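Local atomic coordinates of phosphoacetylglucosamine mutase (Aspergillus lentulus, PDB entry 5O9X), a protein that probably interconverts N-acetylglucosamine 6-phosphate and N-acetylglucosamine 1-phosphate, as an N-acetylphosphoglucosamine mutase that binds glucose 1,6-bisphosphate. Residues Leu212-Arg226 and Ile240-Asn254. The protein carries 1 engineered substitution. Residues are numbered along the deposited sequence; the frame is centred on the assembly and turned at random.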
loop_
_atom_site.group_PDB
_atom_site.type_symbol
_atom_site.label_atom_id
_atom_site.label_comp_id
_atom_site.label_asym_id
_atom_site.label_seq_id
_atom_site.Cartn_x
_atom_site.Cartn_y
_atom_site.Cartn_z
ATOM N N LEU A 212 -9.720 11.961 -16.993
ATOM C CA LEU A 212 -8.669 11.316 -16.239
ATOM C C LEU A 212 -8.286 10.023 -17.012
ATOM O O LEU A 212 -9.153 9.189 -17.243
ATOM C CB LEU A 212 -9.189 11.041 -14.780
ATOM C CG LEU A 212 -8.182 10.124 -13.963
ATOM C CD1 LEU A 212 -6.865 10.861 -13.657
ATOM C CD2 LEU A 212 -8.804 9.738 -12.648
ATOM N N THR A 213 -7.033 9.873 -17.413
ATOM C CA THR A 213 -6.565 8.658 -18.132
ATOM C C THR A 213 -5.757 7.772 -17.137
ATOM O O THR A 213 -4.648 8.170 -16.697
ATOM C CB THR A 213 -5.717 9.040 -19.404
ATOM O OG1 THR A 213 -6.502 9.956 -20.192
ATOM C CG2 THR A 213 -5.322 7.777 -20.308
ATOM N N VAL A 214 -6.280 6.587 -16.846
ATOM C CA VAL A 214 -5.761 5.763 -15.746
ATOM C C VAL A 214 -5.124 4.514 -16.361
ATOM O O VAL A 214 -5.782 3.635 -17.020
ATOM C CB VAL A 214 -6.881 5.286 -14.744
ATOM C CG1 VAL A 214 -6.243 4.482 -13.611
ATOM C CG2 VAL A 214 -7.634 6.461 -14.148
ATOM N N ASP A 215 -3.811 4.470 -16.228
ATOM C CA ASP A 215 -2.991 3.277 -16.574
ATOM C C ASP A 215 -3.182 2.267 -15.487
ATOM O O ASP A 215 -2.795 2.498 -14.328
ATOM C CB ASP A 215 -1.533 3.739 -16.697
ATOM C CG ASP A 215 -0.504 2.644 -16.475
ATOM O OD1 ASP A 215 -0.798 1.464 -16.795
ATOM O OD2 ASP A 215 0.636 3.015 -15.995
ATOM N N CYS A 216 -3.688 1.083 -15.846
ATOM C CA CYS A 216 -4.089 0.092 -14.832
ATOM C C CYS A 216 -3.104 -1.096 -14.771
ATOM O O CYS A 216 -3.421 -2.203 -14.196
ATOM C CB CYS A 216 -5.537 -0.402 -15.022
ATOM S SG CYS A 216 -6.757 0.915 -14.784
ATOM N N ALA A 217 -1.901 -0.827 -15.270
ATOM C CA ALA A 217 -0.756 -1.734 -15.051
ATOM C C ALA A 217 -0.965 -3.136 -15.618
ATOM O O ALA A 217 -0.219 -4.109 -15.275
ATOM C CB ALA A 217 -0.378 -1.778 -13.508
ATOM N N ASN A 218 -1.968 -3.264 -16.511
ATOM C CA ASN A 218 -2.445 -4.617 -17.051
ATOM C C ASN A 218 -2.806 -5.586 -15.917
ATOM O O ASN A 218 -2.593 -6.815 -16.034
ATOM C CB ASN A 218 -1.378 -5.247 -17.964
ATOM C CG ASN A 218 -1.052 -4.361 -19.149
ATOM O OD1 ASN A 218 0.170 -3.966 -19.406
ATOM N ND2 ASN A 218 -2.086 -3.973 -19.836
ATOM N N GLY A 219 -3.266 -5.021 -14.776
ATOM C CA GLY A 219 -3.643 -5.829 -13.610
ATOM C C GLY A 219 -5.131 -5.813 -13.307
ATOM O O GLY A 219 -5.912 -5.167 -14.016
ATOM N N VAL A 220 -5.482 -6.438 -12.164
ATOM C CA VAL A 220 -6.829 -6.627 -11.688
ATOM C C VAL A 220 -7.509 -5.249 -11.468
ATOM O O VAL A 220 -8.716 -5.146 -11.640
ATOM C CB VAL A 220 -6.852 -7.418 -10.342
ATOM C CG1 VAL A 220 -6.072 -6.720 -9.219
ATOM C CG2 VAL A 220 -8.276 -7.831 -10.026
ATOM N N GLY A 221 -6.728 -4.202 -11.241
ATOM C CA GLY A 221 -7.388 -2.881 -11.111
ATOM C C GLY A 221 -8.111 -2.399 -12.342
ATOM O O GLY A 221 -9.033 -1.591 -12.202
ATOM N N GLY A 222 -7.689 -2.817 -13.556
ATOM C CA GLY A 222 -8.355 -2.392 -14.852
ATOM C C GLY A 222 -9.819 -2.839 -14.940
ATOM O O GLY A 222 -10.759 -1.971 -14.988
ATOM N N PRO A 223 -10.060 -4.153 -14.826
ATOM C CA PRO A 223 -11.452 -4.667 -14.858
ATOM C C PRO A 223 -12.284 -4.142 -13.680
ATOM O O PRO A 223 -13.464 -3.877 -13.819
ATOM C CB PRO A 223 -11.276 -6.223 -14.740
ATOM C CG PRO A 223 -9.873 -6.437 -15.338
ATOM C CD PRO A 223 -9.031 -5.204 -15.082
ATOM N N LYS A 224 -11.680 -4.033 -12.479
ATOM C CA LYS A 224 -12.434 -3.627 -11.297
ATOM C C LYS A 224 -12.755 -2.147 -11.400
ATOM O O LYS A 224 -13.860 -1.731 -10.969
ATOM C CB LYS A 224 -11.688 -3.849 -9.976
ATOM C CG LYS A 224 -11.233 -5.277 -9.792
ATOM C CD LYS A 224 -12.361 -6.314 -9.967
ATOM C CE LYS A 224 -11.861 -7.727 -9.564
ATOM N NZ LYS A 224 -12.911 -8.711 -9.809
ATOM N N LEU A 225 -11.805 -1.360 -11.916
ATOM C CA LEU A 225 -12.132 0.091 -12.008
ATOM C C LEU A 225 -13.273 0.261 -13.044
ATOM O O LEU A 225 -14.159 1.090 -12.842
ATOM C CB LEU A 225 -10.911 0.904 -12.486
ATOM C CG LEU A 225 -11.146 2.400 -12.799
ATOM C CD1 LEU A 225 -11.642 3.050 -11.518
ATOM C CD2 LEU A 225 -9.764 2.924 -13.152
ATOM N N ARG A 226 -13.205 -0.451 -14.199
ATOM C CA ARG A 226 -14.295 -0.408 -15.206
ATOM C C ARG A 226 -15.625 -0.780 -14.557
ATOM O O ARG A 226 -16.632 -0.176 -14.880
ATOM C CB ARG A 226 -13.982 -1.396 -16.354
ATOM C CG ARG A 226 -15.116 -1.585 -17.420
ATOM C CD ARG A 226 -14.782 -2.768 -18.404
ATOM N NE ARG A 226 -13.620 -2.252 -18.909
ATOM C CZ ARG A 226 -12.380 -2.700 -18.895
ATOM N NH1 ARG A 226 -11.952 -3.943 -18.660
ATOM N NH2 ARG A 226 -11.573 -1.766 -19.297
ATOM N N ILE A 240 -13.464 8.958 -16.962
ATOM C CA ILE A 240 -12.241 8.107 -16.862
ATOM C C ILE A 240 -12.023 7.356 -18.147
ATOM O O ILE A 240 -12.969 6.690 -18.675
ATOM C CB ILE A 240 -12.354 7.082 -15.697
ATOM C CG1 ILE A 240 -12.317 7.807 -14.344
ATOM C CG2 ILE A 240 -11.196 6.000 -15.763
ATOM C CD1 ILE A 240 -12.703 6.997 -13.096
ATOM N N LYS A 241 -10.784 7.370 -18.623
ATOM C CA LYS A 241 -10.386 6.502 -19.686
ATOM C C LYS A 241 -9.417 5.494 -19.084
ATOM O O LYS A 241 -8.542 5.908 -18.289
ATOM C CB LYS A 241 -9.677 7.286 -20.778
ATOM C CG LYS A 241 -10.394 8.575 -21.168
ATOM C CD LYS A 241 -11.553 8.377 -22.132
ATOM C CE LYS A 241 -12.356 9.671 -22.413
ATOM N NZ LYS A 241 -13.746 9.366 -22.931
ATOM N N ILE A 242 -9.525 4.209 -19.473
ATOM C CA ILE A 242 -8.684 3.153 -18.904
ATOM C C ILE A 242 -7.744 2.769 -19.979
ATOM O O ILE A 242 -8.174 2.624 -21.150
ATOM C CB ILE A 242 -9.547 1.925 -18.460
ATOM C CG1 ILE A 242 -10.301 2.320 -17.145
ATOM C CG2 ILE A 242 -8.642 0.682 -18.225
ATOM C CD1 ILE A 242 -11.346 1.275 -16.674
ATOM N N VAL A 243 -6.451 2.693 -19.673
ATOM C CA VAL A 243 -5.454 2.131 -20.597
ATOM C C VAL A 243 -4.699 1.029 -19.851
ATOM O O VAL A 243 -4.678 1.061 -18.575
ATOM C CB VAL A 243 -4.437 3.180 -21.237
ATOM C CG1 VAL A 243 -5.184 4.198 -22.132
ATOM C CG2 VAL A 243 -3.571 3.958 -20.172
ATOM N N ASN A 244 -4.060 0.083 -20.595
ATOM C CA ASN A 244 -3.327 -1.035 -19.979
ATOM C C ASN A 244 -4.188 -1.825 -19.029
ATOM O O ASN A 244 -3.973 -1.834 -17.792
ATOM C CB ASN A 244 -2.040 -0.524 -19.272
ATOM C CG ASN A 244 -1.246 0.403 -20.171
ATOM O OD1 ASN A 244 -1.055 0.083 -21.341
ATOM N ND2 ASN A 244 -0.781 1.561 -19.643
ATOM N N ASP A 245 -5.184 -2.525 -19.585
ATOM C CA ASP A 245 -5.961 -3.418 -18.785
ATOM C C ASP A 245 -5.779 -4.846 -19.282
ATOM O O ASP A 245 -6.724 -5.667 -19.225
ATOM C CB ASP A 245 -7.469 -2.951 -18.801
ATOM C CG ASP A 245 -8.143 -3.156 -20.184
ATOM O OD1 ASP A 245 -7.442 -3.523 -21.142
ATOM O OD2 ASP A 245 -9.364 -3.035 -20.297
ATOM N N ASP A 246 -4.608 -5.180 -19.852
ATOM C CA ASP A 246 -4.506 -6.547 -20.466
ATOM C C ASP A 246 -4.208 -7.644 -19.436
ATOM O O ASP A 246 -3.042 -8.072 -19.254
ATOM C CB ASP A 246 -3.536 -6.528 -21.663
ATOM C CG ASP A 246 -3.292 -7.910 -22.293
ATOM O OD1 ASP A 246 -4.095 -8.854 -22.093
ATOM O OD2 ASP A 246 -2.265 -8.011 -22.993
ATOM N N VAL A 247 -5.287 -8.130 -18.793
ATOM C CA VAL A 247 -5.175 -9.146 -17.743
ATOM C C VAL A 247 -5.125 -10.537 -18.400
ATOM O O VAL A 247 -5.082 -11.518 -17.708
ATOM C CB VAL A 247 -6.329 -9.102 -16.708
ATOM C CG1 VAL A 247 -6.243 -7.811 -15.864
ATOM C CG2 VAL A 247 -7.692 -9.240 -17.417
ATOM N N ILE A 248 -5.183 -10.580 -19.724
ATOM C CA ILE A 248 -5.129 -11.851 -20.439
ATOM C C ILE A 248 -3.667 -12.328 -20.646
ATOM O O ILE A 248 -3.371 -13.527 -20.542
ATOM C CB ILE A 248 -5.848 -11.704 -21.831
ATOM C CG1 ILE A 248 -7.312 -11.222 -21.692
ATOM C CG2 ILE A 248 -5.719 -12.992 -22.694
ATOM C CD1 ILE A 248 -8.177 -12.263 -20.965
ATOM N N ASN A 249 -2.773 -11.432 -21.033
ATOM C CA ASN A 249 -1.352 -11.839 -21.177
ATOM C C ASN A 249 -0.664 -11.519 -19.806
ATOM O O ASN A 249 -0.501 -10.308 -19.457
ATOM C CB ASN A 249 -0.679 -11.089 -22.317
ATOM C CG ASN A 249 0.802 -11.452 -22.460
ATOM O OD1 ASN A 249 1.360 -12.241 -21.669
ATOM N ND2 ASN A 249 1.444 -10.894 -23.451
ATOM N N PRO A 250 -0.258 -12.568 -19.036
ATOM C CA PRO A 250 0.335 -12.367 -17.714
ATOM C C PRO A 250 1.726 -11.674 -17.803
ATOM O O PRO A 250 2.133 -11.062 -16.846
ATOM C CB PRO A 250 0.525 -13.801 -17.195
ATOM C CG PRO A 250 0.722 -14.618 -18.463
ATOM C CD PRO A 250 -0.227 -14.003 -19.437
ATOM N N ASP A 251 2.412 -11.735 -18.934
ATOM C CA ASP A 251 3.748 -11.058 -19.061
ATOM C C ASP A 251 3.578 -9.529 -19.110
ATOM O O ASP A 251 4.553 -8.779 -18.903
ATOM C CB ASP A 251 4.433 -11.452 -20.408
ATOM C CG ASP A 251 4.683 -12.956 -20.553
ATOM O OD1 ASP A 251 4.734 -13.756 -19.576
ATOM O OD2 ASP A 251 4.896 -13.317 -21.715
ATOM N N SER A 252 2.369 -9.058 -19.376
ATOM C CA SER A 252 2.088 -7.595 -19.398
ATOM C C SER A 252 1.973 -6.899 -18.035
ATOM O O SER A 252 1.967 -5.664 -18.022
ATOM C CB SER A 252 0.773 -7.350 -20.148
ATOM O OG SER A 252 1.039 -7.683 -21.503
ATOM N N LEU A 253 1.861 -7.668 -16.953
ATOM C CA LEU A 253 1.532 -7.128 -15.650
ATOM C C LEU A 253 2.716 -6.265 -15.178
ATOM O O LEU A 253 3.864 -6.760 -15.119
ATOM C CB LEU A 253 1.318 -8.281 -14.661
ATOM C CG LEU A 253 0.899 -7.792 -13.240
ATOM C CD1 LEU A 253 -0.494 -7.100 -13.263
ATOM C CD2 LEU A 253 0.884 -9.008 -12.297
ATOM N N ASN A 254 2.460 -4.990 -14.824
ATOM C CA ASN A 254 3.558 -4.053 -14.372
ATOM C C ASN A 254 4.678 -3.869 -15.411
ATOM O O ASN A 254 5.825 -3.532 -15.064
ATOM C CB ASN A 254 4.182 -4.493 -13.004
ATOM C CG ASN A 254 3.143 -4.498 -11.872
ATOM O OD1 ASN A 254 2.304 -3.568 -11.763
ATOM N ND2 ASN A 254 3.244 -5.497 -10.947
HETATM O O HOH W 1 -1.270 -9.083 -16.974
#
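Strands 212-215 and 240-243 pair in parallel through a ladder of backbone hydrogen bonds: K241 N to L212 O, V214 N to K241 O (2.8 Å), V243 N to V214 O and C216 N to V243 O. Helix 221-231 links them as a beta-alpha-beta crossover; strand 240-243 ends the sheet, while 279-283 flanks 212-215 on its other side.

At the carboxyl ends of the strands polar groups take over. D215 OD1 is gripped twice, from opposite faces of its carboxylate: N244 ND2 donates from 2.8 Å, with amide and carboxylate planes 89° apart, and A217 N closes an Asx turn. With CG anti to the backbone N (chi1 156°), the D215 carboxylate is carried to where these two donors meet it; OD2 is bound by S282 OG and by the backbone N of G258. N218 N bonds to N244 O, N254 N to A217 O (2.9 Å), and a water sits within hydrogen-bonding distance of N218 O and N249 O. The N218 side chain is wedged between 244-246 and S252.

An ion pair ties the helix to the turn after the second strand. R226 NH2 meets the anti lone pair of D245 OD2 at 2.7 Å; the R226 chain bends at chi3 (-61°), and its guanidinium stands nearly perpendicular to the carboxylate.

The helix packs on the strand through I242 CD1, which meets L225 CG (4.0 Å) and R226 CB (3.8 Å), whereas the CG2 branch of I242 touches C216 SG. V214 CG2 packs on I240 CG2. Beyond the strand ends, V247 CG1 reaches P223 CD at 3.9 Å, and L253 CD1 presses on G219 CA (3.4 Å), a tight fit.

The doubly held D215 oxygen and the A217–N254 bond probably help to hold the loops at the carboxyl ends of both strands. N254, whose ND2 binds the backbone oxygens of A69 (engineered) and N71, probably links this domain to domain I close to the bound bisphosphate.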